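Local coordinates for armadillo repeat protein arm00016 (Synthetic construct, PDB 4D4E) that is a computationally designed armadillo repeat protein, probably built to bind extended peptides in a modular way along its stacked helical repeats, at residues A161-A166 and V201-N206; G222-L227 and A244-F249. All coordinates share one frame; numbering follows the deposited sequence.

Interaction 1 (A161-A166 and V201-N206); sequences AIANIA and VAAIAN
A202 opens the contact on helix 194-208 at its margin: its CB faces the CB of A163 at 4.4 Å, two methyl groups meeting with little overlap. One residue on, A203 is the centre of the interface. Its CB packs against the backbone of the other helix, 3.8 Å from the CA of A163, and the two alanine methyls lie alongside each other. The same methyl also brushes CG2 of I162, whose longer branch leads away from this helix, and looks at the CB of A166. A163 and A203 are also the backbone pair in register, with a CA of A163 to CA of A203 distance of just 4.0 Å. Such closeness is possible because both positions carry a single methyl group, and the carbonyl side of A203 is packed as well, its O lying 3.7 Å from the CB of A166. At the end of the segment N206 points toward helix 152-166 and reaches the backbone of A163 and A166. Its side chain turns back along its own helix (CG anti to its carbonyl carbon, chi1 -68°), which brings ND2 to 3.4 Å from the O of A163, while the CB of N206 sits 3.2 Å from the O of A166. The contact therefore rests on methyl groups and backbone, with one amide at its margin. The short helical segments run nearly parallel, at 19° and 8.1 Å between axes, the like-to-like stacking of corresponding helices in an armadillo solenoid. L185 of helix 182-187 touches both I162 and A203, closing one side of the seam; on another side of helix 152-166, N164 is hydrogen-bonded through ND2 to the O of A121 of helix 110-124, which continues the stack of helices.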
loop_
_atom_site.group_PDB
_atom_site.type_symbol
_atom_site.label_atom_id
_atom_site.label_comp_id
_atom_site.label_asym_id
_atom_site.label_seq_id
_atom_site.Cartn_x
_atom_site.Cartn_y
_atom_site.Cartn_z
ATOM N N ALA A 161 0.951 0.877 3.986
ATOM C CA ALA A 161 -0.473 0.718 3.590
ATOM C C ALA A 161 -1.379 0.869 4.811
ATOM O O ALA A 161 -2.407 1.503 4.734
ATOM C CB ALA A 161 -0.696 -0.649 2.894
ATOM N N ILE A 162 -1.012 0.240 5.929
ATOM C CA ILE A 162 -1.820 0.304 7.129
ATOM C C ILE A 162 -1.865 1.748 7.675
ATOM O O ILE A 162 -2.930 2.238 8.032
ATOM C CB ILE A 162 -1.298 -0.625 8.235
ATOM C CG1 ILE A 162 -1.401 -2.117 7.836
ATOM C CG2 ILE A 162 -1.947 -0.263 9.615
ATOM C CD1 ILE A 162 -2.781 -2.649 7.486
ATOM N N ALA A 163 -0.716 2.418 7.722
ATOM C CA ALA A 163 -0.650 3.852 8.068
ATOM C C ALA A 163 -1.634 4.678 7.189
ATOM O O ALA A 163 -2.420 5.507 7.722
ATOM C CB ALA A 163 0.794 4.398 7.950
ATOM N N ASN A 164 -1.563 4.480 5.868
ATOM C CA ASN A 164 -2.438 5.208 4.926
ATOM C C ASN A 164 -3.931 4.940 5.192
ATOM O O ASN A 164 -4.739 5.851 5.175
ATOM C CB ASN A 164 -2.115 4.894 3.473
ATOM C CG ASN A 164 -0.765 5.394 3.062
ATOM O OD1 ASN A 164 -0.150 6.087 3.818
ATOM N ND2 ASN A 164 -0.288 5.026 1.870
ATOM N N ILE A 165 -4.278 3.693 5.450
ATOM C CA ILE A 165 -5.635 3.382 5.848
ATOM C C ILE A 165 -6.047 4.073 7.188
ATOM O O ILE A 165 -7.164 4.660 7.299
ATOM C CB ILE A 165 -5.862 1.840 5.854
ATOM C CG1 ILE A 165 -5.832 1.246 4.424
ATOM C CG2 ILE A 165 -7.234 1.499 6.394
ATOM C CD1 ILE A 165 -5.388 -0.214 4.430
ATOM N N ALA A 166 -5.133 4.043 8.179
ATOM C CA ALA A 166 -5.350 4.673 9.476
ATOM C C ALA A 166 -5.654 6.194 9.380
ATOM O O ALA A 166 -6.238 6.767 10.324
ATOM C CB ALA A 166 -4.127 4.431 10.381
ATOM N N VAL A 201 4.666 4.383 13.706
ATOM C CA VAL A 201 4.379 5.502 14.561
ATOM C C VAL A 201 3.282 6.337 13.901
ATOM O O VAL A 201 2.415 6.866 14.560
ATOM C CB VAL A 201 5.631 6.394 14.803
ATOM C CG1 VAL A 201 5.224 7.706 15.437
ATOM C CG2 VAL A 201 6.668 5.707 15.715
ATOM N N ALA A 202 3.379 6.550 12.610
ATOM C CA ALA A 202 2.350 7.368 11.920
ATOM C C ALA A 202 0.949 6.721 12.076
ATOM O O ALA A 202 -0.027 7.384 12.425
ATOM C CB ALA A 202 2.684 7.496 10.446
ATOM N N ALA A 203 0.882 5.416 11.841
ATOM C CA ALA A 203 -0.387 4.675 11.935
ATOM C C ALA A 203 -1.034 4.915 13.292
ATOM O O ALA A 203 -2.174 5.292 13.383
ATOM C CB ALA A 203 -0.108 3.194 11.771
ATOM N N ILE A 204 -0.232 4.714 14.334
ATOM C CA ILE A 204 -0.613 4.818 15.694
ATOM C C ILE A 204 -0.988 6.252 16.064
ATOM O O ILE A 204 -2.017 6.459 16.694
ATOM C CB ILE A 204 0.480 4.202 16.578
ATOM C CG1 ILE A 204 0.468 2.703 16.377
ATOM C CG2 ILE A 204 0.304 4.597 18.066
ATOM C CD1 ILE A 204 1.463 1.998 17.255
ATOM N N ALA A 205 -0.217 7.236 15.630
ATOM C CA ALA A 205 -0.663 8.634 15.777
ATOM C C ALA A 205 -2.058 8.943 15.116
ATOM O O ALA A 205 -2.869 9.687 15.668
ATOM C CB ALA A 205 0.403 9.571 15.246
ATOM N N ASN A 206 -2.319 8.369 13.945
ATOM C CA ASN A 206 -3.655 8.506 13.292
ATOM C C ASN A 206 -4.823 7.932 14.099
ATOM O O ASN A 206 -5.881 8.550 14.191
ATOM C CB ASN A 206 -3.670 7.894 11.878
ATOM C CG ASN A 206 -2.816 8.648 10.906
ATOM O OD1 ASN A 206 -2.848 9.872 10.892
ATOM N ND2 ASN A 206 -2.060 7.922 10.039
#

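Interaction 2 (G222-L227 and A244-F249); sequences GALPAL and AALEAF
The phenyl ring of F249 receives L224 over one face: CD2 of the leucine stands above the middle of the ring, 3.6 Å from its centroid and 14° off the normal, a CH-pi contact made by a single methyl branch. At the ring's edge, in its plane, lies the O of A245, four residues earlier in the chain. The ring is poorly ordered, so its exact placement deserves some caution. L224 brings its end nearer to helix 236-248 although its first side-chain bond does not aim there; CG stands anti to the carbonyl carbon (chi1 -50°), and CD2 of L224 also meets CD2 of L246, at 4.3 Å. L227 and L246 pass side by side, their side chains running in opposite senses. CD2 of L246 comes to 3.7 Å from CB of L227 and also approaches its CD1, so that the isobutyl group of L246 lies along the stem of its partner. The same methyl reaches the backbone O of L224 at 4.0 Å. L227 spreads its two branches over the CB of A245, with CD2 3.9 Å away. Without the isobutyl group, an alanine here in place of L246 would probably leave CB of L227 and CD2 of L224 without their common neighbour, opening a gap between the helices. The segments run roughly antiparallel, 153° apart with axes 10.3 Å distant, a separation spanned by the leucine side chains. Helix 194-208 packs behind A245 and L227, and L218 of helix 212-221 touches F249. With no hydrogen bond crossing between the segments, their hold on each other is essentially apolar and depends on how leucine branches, methyl and ring fit together.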
loop_
_atom_site.group_PDB
_atom_site.type_symbol
_atom_site.label_atom_id
_atom_site.label_comp_id
_atom_site.label_asym_id
_atom_site.label_seq_id
_atom_site.Cartn_x
_atom_site.Cartn_y
_atom_site.Cartn_z
ATOM N N GLY A 222 -0.261 -1.942 24.172
ATOM C CA GLY A 222 1.095 -1.706 24.681
ATOM C C GLY A 222 1.789 -0.562 23.968
ATOM O O GLY A 222 3.001 -0.467 24.021
ATOM N N ALA A 223 1.033 0.306 23.299
ATOM C CA ALA A 223 1.640 1.394 22.541
ATOM C C ALA A 223 2.469 2.362 23.390
ATOM O O ALA A 223 3.524 2.794 22.947
ATOM C CB ALA A 223 0.640 2.147 21.732
ATOM N N LEU A 224 2.011 2.676 24.605
ATOM C CA LEU A 224 2.659 3.729 25.387
ATOM C C LEU A 224 4.152 3.508 25.739
ATOM O O LEU A 224 4.953 4.423 25.514
ATOM C CB LEU A 224 1.818 4.129 26.618
ATOM C CG LEU A 224 0.336 4.458 26.412
ATOM C CD1 LEU A 224 -0.375 4.884 27.732
ATOM C CD2 LEU A 224 0.128 5.489 25.275
ATOM N N PRO A 225 4.530 2.311 26.248
ATOM C CA PRO A 225 5.933 2.090 26.561
ATOM C C PRO A 225 6.787 1.980 25.326
ATOM O O PRO A 225 7.985 2.273 25.396
ATOM C CB PRO A 225 5.937 0.702 27.241
ATOM C CG PRO A 225 4.559 0.541 27.767
ATOM C CD PRO A 225 3.680 1.196 26.751
ATOM N N ALA A 226 6.167 1.549 24.212
ATOM C CA ALA A 226 6.866 1.301 22.974
ATOM C C ALA A 226 7.146 2.631 22.333
ATOM O O ALA A 226 8.232 2.835 21.786
ATOM C CB ALA A 226 6.051 0.373 22.095
ATOM N N LEU A 227 6.229 3.588 22.523
ATOM C CA LEU A 227 6.461 4.946 22.049
ATOM C C LEU A 227 7.491 5.668 22.907
ATOM O O LEU A 227 8.338 6.366 22.364
ATOM C CB LEU A 227 5.189 5.759 21.960
ATOM C CG LEU A 227 4.234 5.431 20.779
ATOM C CD1 LEU A 227 2.894 6.101 21.033
ATOM C CD2 LEU A 227 4.784 5.812 19.406
ATOM N N ALA A 244 5.314 13.223 19.176
ATOM C CA ALA A 244 4.083 13.750 18.589
ATOM C C ALA A 244 2.951 12.699 18.648
ATOM O O ALA A 244 1.804 13.071 18.769
ATOM C CB ALA A 244 4.311 14.210 17.143
ATOM N N ALA A 245 3.276 11.403 18.561
ATOM C CA ALA A 245 2.265 10.336 18.762
ATOM C C ALA A 245 1.775 10.238 20.191
ATOM O O ALA A 245 0.577 9.959 20.440
ATOM C CB ALA A 245 2.798 8.967 18.307
ATOM N N LEU A 246 2.701 10.394 21.141
ATOM C CA LEU A 246 2.353 10.368 22.550
ATOM C C LEU A 246 1.444 11.593 22.838
ATOM O O LEU A 246 0.493 11.536 23.633
ATOM C CB LEU A 246 3.638 10.380 23.391
ATOM C CG LEU A 246 4.337 9.026 23.623
ATOM C CD1 LEU A 246 5.725 9.206 24.250
ATOM C CD2 LEU A 246 3.473 8.003 24.413
ATOM N N GLU A 247 1.717 12.691 22.144
ATOM C CA GLU A 247 0.907 13.888 22.342
ATOM C C GLU A 247 -0.491 13.834 21.726
ATOM O O GLU A 247 -1.388 14.484 22.230
ATOM C CB GLU A 247 1.644 15.135 21.896
ATOM C CG GLU A 247 2.552 15.659 23.000
ATOM C CD GLU A 247 3.589 16.623 22.468
ATOM O OE1 GLU A 247 3.538 16.942 21.255
ATOM O OE2 GLU A 247 4.451 17.051 23.262
ATOM N N ALA A 248 -0.662 13.066 20.650
ATOM C CA ALA A 248 -2.002 12.723 20.131
ATOM C C ALA A 248 -2.899 12.026 21.156
ATOM O O ALA A 248 -4.105 12.205 21.129
ATOM C CB ALA A 248 -1.906 11.894 18.874
ATOM N N PHE A 249 -2.335 11.245 22.078
ATOM C CA PHE A 249 -3.143 10.683 23.155
ATOM C C PHE A 249 -3.676 11.741 24.091
ATOM O O PHE A 249 -4.455 11.414 24.972
ATOM C CB PHE A 249 -2.292 9.784 24.029
ATOM C CG PHE A 249 -2.359 8.364 23.656
ATOM C CD1 PHE A 249 -1.523 7.857 22.675
ATOM C CD2 PHE A 249 -3.274 7.528 24.270
ATOM C CE1 PHE A 249 -1.598 6.519 22.310
ATOM C CE2 PHE A 249 -3.354 6.194 23.916
ATOM C CZ PHE A 249 -2.519 5.685 22.936
#

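In the fold
Interaction 1 is complete along the chain before interaction 2 begins, and their centres lie 13 Å apart on the same side of the molecule's centre. Helix 194-208 connects them: it packs against helix 152-166 in interaction 1, while V201 and A205 on it touch A245 of helix 236-248, and V201 also meets L227 of helix 223-229. The first contact joins segments of corresponding helices, 35 residues apart at their closest ends, and is buried; the second pairs roughly antiparallel helices closer in sequence, near the C-terminal end and only partly buried. Together they carry the apolar core from the interior of the armadillo solenoid to its last helices.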